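Local structure of putative alpha-L-fucosidase (Bacteroides thetaiotaomicron VPI-5482, 3GZA) at residues V166-T171 and I198-Q203; W17-E21 and G406-I410. The protein probably hydrolyses alpha-L-fucosidic bonds, as a putative exported member of glycoside hydrolase family 29. All blocks are in the same frame, centred on the assembly; numbering follows the deposited sequence.

From the N terminus the chain first runs through helix 15-20, which supplies the first segment of contact 2, and then enters the barrel-like catalytic part at strand 22-26. Much later helix 148-171, strand 178-181 and helix 196-202 follow one another, and contact 1 closes a short loop of 26 residues between 166-171 and 198-203, packing two neighbouring helices of the barrel layer. Only after the chain has passed on into the C-terminal antiparallel sheets does 406-410 return to 17-21, closing a loop of 384 residues. Contact 1 is therefore nested inside contact 2; their centres lie about 27 Å apart. One is internal to the catalytic part, the other joins it to the C-terminal beta domain.

Contact 1 of 2, residues V166-T171 and I198-Q203; sequences VTELCT and IVNKYQ
Helices 166-171 and 198-202 run nearly parallel, at 23° with axes 9.7 Å apart, as successive outer helices of the TIM-barrel fold, with strand 178-181 between them in the chain. Cys170 sits where the backbones come close, its small side chain fitting the gap: CB lies 3.7 Å from Gln203 CG, and SG rests against the Val199 CG2 methyl. Beside it the branched Val166 sends CG1 obliquely to Ile198 CG2 at 4.0 Å, an apolar seam suited to the buried side, where Val166 also meets Phe181 of the intervening strand. Ile198 CG2 further touches Thr167 OG1 at 3.5 Å; that hydroxyl is already hydrogen-bonded to the carbonyl of Glu163, so its contact with the isoleucine methyl is plain van der Waals packing. Nearer the surface, Thr171 lays its CG2 methyl over one face of the Tyr202 ring, a CH-pi contact with the carbon 3.6 Å from the centroid, while Lys201 CG lies over the opposite face. The Thr171 hydroxyl, turned between N and the carbonyl carbon (chi1 58°), bonds back to Thr167 O, which probably helps to hold the methyl over the ring. Gln203, just past its helix, bends at chi2 and uses its amide as a clasp: OE1 accepts from Leu176 N, and NE2 also bonds to Gly174 O. A water donates to both Cys170 O and Tyr202 O, linking the two backbones. Gln203 NE2 reaches Cys170 O at 2.9 Å in a nearly straight hydrogen bond (N-H...O 171°), the oxygen in the amide plane but the nitrogen standing above the carbonyl plane.

Contact 2 of 2, residues W17-E21 and G406-I410; sequences WHEAE and GHKRI
The interface between the catalytic TIM barrel and the C-terminal beta domain, which partly matches the F5/8 type C family, is pinned here by a carboxylate shared between a histidine and a lysine. Glu21, the first residue beyond helix 15-20, extends its chain so that OE2 takes two bonds. His407 NE2 gives one, at 2.8 Å and close to its ring plane, to the anti lone pair; Lys408 NZ gives the other at 3.0 Å from the syn side, tilted out of the carboxylate plane, in a salt bridge with a weak second bond to OE1. Lysine suits this place because its long chain, bent at chi3, can bring the ammonium across the carboxylate. Replacing Glu21 by an alanine removes both acceptor oxygens, which would probably leave the Lys408 ammonium without this mate and the His407 ring freer to turn. With CG anti to its N (chi1 173°), His407 lays one ring face against His18 O, which is 3.3 Å from CD2, while its CB passes the His18 side chain, whose NE2 pairs with Trp265. Beyond these two segments, His407 N bonds to Asn310 and its O to Gln374 of strand 366-375, so the loop before strand 409-418 lies between helix 15-20 and that antiparallel sheet.

Contact 1 of 2, residues V166-T171 and I198-Q203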
loop_
_atom_site.group_PDB
_atom_site.type_symbol
_atom_site.label_atom_id
_atom_site.label_comp_id
_atom_site.label_asym_id
_atom_site.label_seq_id
_atom_site.Cartn_x
_atom_site.Cartn_y
_atom_site.Cartn_z
ATOM N N VAL A 166 -8.772 6.081 -11.326
ATOM C CA VAL A 166 -9.519 7.057 -12.125
ATOM C C VAL A 166 -10.925 6.560 -12.334
ATOM O O VAL A 166 -11.869 7.319 -12.258
ATOM C CB VAL A 166 -8.780 7.372 -13.422
ATOM C CG1 VAL A 166 -9.609 8.243 -14.400
ATOM C CG2 VAL A 166 -7.437 8.075 -13.144
ATOM N N THR A 167 -11.078 5.277 -12.570
ATOM C CA THR A 167 -12.423 4.724 -12.801
ATOM C C THR A 167 -13.276 4.900 -11.540
ATOM O O THR A 167 -14.459 5.295 -11.629
ATOM C CB THR A 167 -12.358 3.244 -13.219
ATOM O OG1 THR A 167 -11.600 3.129 -14.428
ATOM C CG2 THR A 167 -13.774 2.665 -13.507
ATOM N N GLU A 168 -12.714 4.601 -10.383
ATOM C CA GLU A 168 -13.487 4.776 -9.128
ATOM C C GLU A 168 -13.947 6.214 -9.005
ATOM O O GLU A 168 -15.118 6.495 -8.659
ATOM C CB GLU A 168 -12.646 4.392 -7.899
ATOM C CG GLU A 168 -12.365 2.922 -7.774
ATOM C CD GLU A 168 -11.554 2.545 -6.556
ATOM O OE1 GLU A 168 -10.810 3.393 -6.042
ATOM O OE2 GLU A 168 -11.652 1.348 -6.149
ATOM N N LEU A 169 -13.006 7.133 -9.176
ATOM C CA LEU A 169 -13.286 8.563 -9.008
ATOM C C LEU A 169 -14.269 9.110 -10.010
ATOM O O LEU A 169 -15.041 10.031 -9.692
ATOM C CB LEU A 169 -11.987 9.347 -8.947
ATOM C CG LEU A 169 -11.115 9.034 -7.716
ATOM C CD1 LEU A 169 -9.630 9.433 -7.886
ATOM C CD2 LEU A 169 -11.709 9.596 -6.366
ATOM N N CYS A 170 -14.306 8.501 -11.196
ATOM C CA CYS A 170 -15.232 8.931 -12.285
ATOM C C CYS A 170 -16.575 8.243 -12.270
ATOM O O CYS A 170 -17.441 8.595 -13.074
ATOM C CB CYS A 170 -14.591 8.724 -13.661
ATOM S SG CYS A 170 -13.222 9.857 -14.039
ATOM N N THR A 171 -16.756 7.236 -11.409
ATOM C CA THR A 171 -18.021 6.490 -11.381
ATOM C C THR A 171 -18.786 6.554 -10.072
ATOM O O THR A 171 -19.982 6.272 -10.080
ATOM C CB THR A 171 -17.825 5.000 -11.748
ATOM O OG1 THR A 171 -16.880 4.405 -10.813
ATOM C CG2 THR A 171 -17.286 4.897 -13.211
ATOM N N ILE A 198 -11.429 6.488 -20.271
ATOM C CA ILE A 198 -12.203 6.311 -19.019
ATOM C C ILE A 198 -13.000 7.584 -18.729
ATOM O O ILE A 198 -14.205 7.534 -18.470
ATOM C CB ILE A 198 -11.296 5.967 -17.842
ATOM C CG1 ILE A 198 -10.591 4.648 -18.064
ATOM C CG2 ILE A 198 -12.099 5.881 -16.516
ATOM C CD1 ILE A 198 -9.473 4.450 -17.046
ATOM N N VAL A 199 -12.337 8.723 -18.840
ATOM C CA VAL A 199 -12.993 10.009 -18.597
ATOM C C VAL A 199 -14.055 10.217 -19.688
ATOM O O VAL A 199 -15.206 10.616 -19.415
ATOM C CB VAL A 199 -11.973 11.149 -18.503
ATOM C CG1 VAL A 199 -12.728 12.514 -18.367
ATOM C CG2 VAL A 199 -11.003 10.914 -17.362
ATOM N N ASN A 200 -13.774 9.849 -20.935
ATOM C CA ASN A 200 -14.773 10.055 -21.974
ATOM C C ASN A 200 -16.016 9.212 -21.772
ATOM O O ASN A 200 -17.124 9.647 -22.031
ATOM C CB ASN A 200 -14.190 9.720 -23.350
ATOM C CG ASN A 200 -13.327 10.832 -23.909
ATOM O OD1 ASN A 200 -13.484 12.016 -23.524
ATOM N ND2 ASN A 200 -12.443 10.474 -24.856
ATOM N N LYS A 201 -15.826 7.983 -21.320
ATOM C CA LYS A 201 -16.955 7.097 -21.129
ATOM C C LYS A 201 -17.823 7.495 -19.949
ATOM O O LYS A 201 -19.062 7.568 -20.068
ATOM C CB LYS A 201 -16.458 5.679 -20.917
ATOM C CG LYS A 201 -17.555 4.662 -20.683
ATOM C CD LYS A 201 -17.029 3.267 -20.613
ATOM C CE LYS A 201 -18.170 2.250 -20.453
ATOM N NZ LYS A 201 -17.631 0.862 -20.387
ATOM N N TYR A 202 -17.192 7.693 -18.810
ATOM C CA TYR A 202 -17.947 7.918 -17.576
ATOM C C TYR A 202 -18.231 9.360 -17.248
ATOM O O TYR A 202 -19.144 9.636 -16.500
ATOM C CB TYR A 202 -17.237 7.243 -16.420
ATOM C CG TYR A 202 -17.156 5.757 -16.605
ATOM C CD1 TYR A 202 -18.308 4.970 -16.596
ATOM C CD2 TYR A 202 -15.944 5.131 -16.810
ATOM C CE1 TYR A 202 -18.234 3.575 -16.793
ATOM C CE2 TYR A 202 -15.878 3.756 -17.007
ATOM C CZ TYR A 202 -17.018 3.003 -16.992
ATOM O OH TYR A 202 -16.903 1.660 -17.156
ATOM N N GLN A 203 -17.446 10.266 -17.829
ATOM C CA GLN A 203 -17.527 11.682 -17.549
ATOM C C GLN A 203 -17.449 12.497 -18.845
ATOM O O GLN A 203 -16.562 13.366 -18.972
ATOM C CB GLN A 203 -16.391 12.052 -16.605
ATOM C CG GLN A 203 -16.502 11.502 -15.188
ATOM C CD GLN A 203 -17.566 12.140 -14.364
ATOM O OE1 GLN A 203 -17.919 13.303 -14.569
ATOM N NE2 GLN A 203 -18.067 11.404 -13.388
HETATM O O HOH W 1 -20.449 8.110 -14.299
#

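Contact 2 of 2, residues W17-E21 and G406-I410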
loop_
_atom_site.group_PDB
_atom_site.type_symbol
_atom_site.label_atom_id
_atom_site.label_comp_id
_atom_site.label_asym_id
_atom_site.label_seq_id
_atom_site.Cartn_x
_atom_site.Cartn_y
_atom_site.Cartn_z
ATOM N N TRP A 17 -16.048 26.289 -18.336
ATOM C CA TRP A 17 -14.691 26.698 -17.980
ATOM C C TRP A 17 -14.629 28.226 -18.021
ATOM O O TRP A 17 -14.234 28.897 -17.038
ATOM C CB TRP A 17 -13.661 26.081 -18.960
ATOM C CG TRP A 17 -12.346 26.681 -18.761
ATOM C CD1 TRP A 17 -11.737 27.597 -19.577
ATOM C CD2 TRP A 17 -11.474 26.506 -17.634
ATOM N NE1 TRP A 17 -10.556 28.006 -19.011
ATOM C CE2 TRP A 17 -10.355 27.337 -17.844
ATOM C CE3 TRP A 17 -11.523 25.720 -16.471
ATOM C CZ2 TRP A 17 -9.323 27.405 -16.939
ATOM C CZ3 TRP A 17 -10.517 25.830 -15.564
ATOM C CH2 TRP A 17 -9.425 26.650 -15.814
ATOM N N HIS A 18 -14.985 28.788 -19.160
ATOM C CA HIS A 18 -14.955 30.248 -19.313
ATOM C C HIS A 18 -15.915 30.931 -18.355
ATOM O O HIS A 18 -15.577 31.944 -17.759
ATOM C CB HIS A 18 -15.354 30.650 -20.717
ATOM C CG HIS A 18 -14.406 30.192 -21.777
ATOM N ND1 HIS A 18 -13.213 30.829 -22.027
ATOM C CD2 HIS A 18 -14.459 29.133 -22.617
ATOM C CE1 HIS A 18 -12.584 30.197 -23.006
ATOM N NE2 HIS A 18 -13.325 29.170 -23.390
ATOM N N GLU A 19 -17.139 30.420 -18.269
ATOM C CA GLU A 19 -18.175 31.067 -17.440
ATOM C C GLU A 19 -17.901 31.070 -15.948
ATOM O O GLU A 19 -18.367 31.960 -15.250
ATOM C CB GLU A 19 -19.518 30.407 -17.682
ATOM C CG GLU A 19 -19.987 30.559 -19.094
ATOM C CD GLU A 19 -21.094 29.530 -19.489
ATOM O OE1 GLU A 19 -21.146 28.372 -18.945
ATOM O OE2 GLU A 19 -21.855 29.865 -20.411
ATOM N N ALA A 20 -17.201 30.060 -15.452
ATOM C CA ALA A 20 -16.913 30.010 -14.017
ATOM C C ALA A 20 -16.090 31.176 -13.568
ATOM O O ALA A 20 -16.343 31.708 -12.481
ATOM C CB ALA A 20 -16.211 28.689 -13.652
ATOM N N GLU A 21 -15.069 31.543 -14.360
ATOM C CA GLU A 21 -14.114 32.629 -14.048
ATOM C C GLU A 21 -13.166 32.368 -12.911
ATOM O O GLU A 21 -12.013 32.734 -12.985
ATOM C CB GLU A 21 -14.804 33.987 -13.891
ATOM C CG GLU A 21 -15.577 34.435 -15.141
ATOM C CD GLU A 21 -16.311 35.738 -15.029
ATOM O OE1 GLU A 21 -16.263 36.385 -13.992
ATOM O OE2 GLU A 21 -17.036 36.082 -15.975
ATOM N N GLY A 406 -12.254 37.890 -25.789
ATOM C CA GLY A 406 -12.653 36.560 -25.361
ATOM C C GLY A 406 -13.781 36.659 -24.353
ATOM O O GLY A 406 -14.630 37.572 -24.463
ATOM N N HIS A 407 -13.752 35.816 -23.333
ATOM C CA HIS A 407 -14.822 35.755 -22.358
ATOM C C HIS A 407 -14.953 37.032 -21.540
ATOM O O HIS A 407 -16.063 37.508 -21.322
ATOM C CB HIS A 407 -14.683 34.541 -21.463
ATOM C CG HIS A 407 -15.673 34.553 -20.352
ATOM N ND1 HIS A 407 -17.009 34.324 -20.585
ATOM C CD2 HIS A 407 -15.560 34.926 -19.052
ATOM C CE1 HIS A 407 -17.665 34.476 -19.445
ATOM N NE2 HIS A 407 -16.820 34.867 -18.518
ATOM N N LYS A 408 -13.815 37.612 -21.141
ATOM C CA LYS A 408 -13.834 38.836 -20.366
ATOM C C LYS A 408 -12.531 39.596 -20.434
ATOM O O LYS A 408 -11.464 39.012 -20.317
ATOM C CB LYS A 408 -14.171 38.558 -18.898
ATOM C CG LYS A 408 -14.310 39.802 -18.001
ATOM C CD LYS A 408 -14.913 39.418 -16.660
ATOM C CE LYS A 408 -16.474 39.349 -16.693
ATOM N NZ LYS A 408 -17.040 39.042 -15.323
ATOM N N ARG A 409 -12.661 40.912 -20.579
ATOM C CA ARG A 409 -11.553 41.833 -20.627
ATOM C C ARG A 409 -11.902 42.908 -19.632
ATOM O O ARG A 409 -12.994 43.504 -19.745
ATOM C CB ARG A 409 -11.429 42.474 -22.014
ATOM C CG ARG A 409 -10.280 43.488 -22.176
ATOM C CD ARG A 409 -8.957 42.815 -22.199
ATOM N NE ARG A 409 -7.853 43.758 -22.218
ATOM C CZ ARG A 409 -6.899 43.862 -21.302
ATOM N NH1 ARG A 409 -6.878 43.130 -20.204
ATOM N NH2 ARG A 409 -5.947 44.764 -21.472
ATOM N N ILE A 410 -10.983 43.183 -18.702
ATOM C CA ILE A 410 -11.151 44.313 -17.779
ATOM C C ILE A 410 -10.107 45.317 -18.173
ATOM O O ILE A 410 -8.939 44.983 -18.226
ATOM C CB ILE A 410 -11.000 43.896 -16.294
ATOM C CG1 ILE A 410 -12.129 42.932 -15.912
ATOM C CG2 ILE A 410 -11.045 45.145 -15.315
ATOM C CD1 ILE A 410 -11.964 42.223 -14.576
#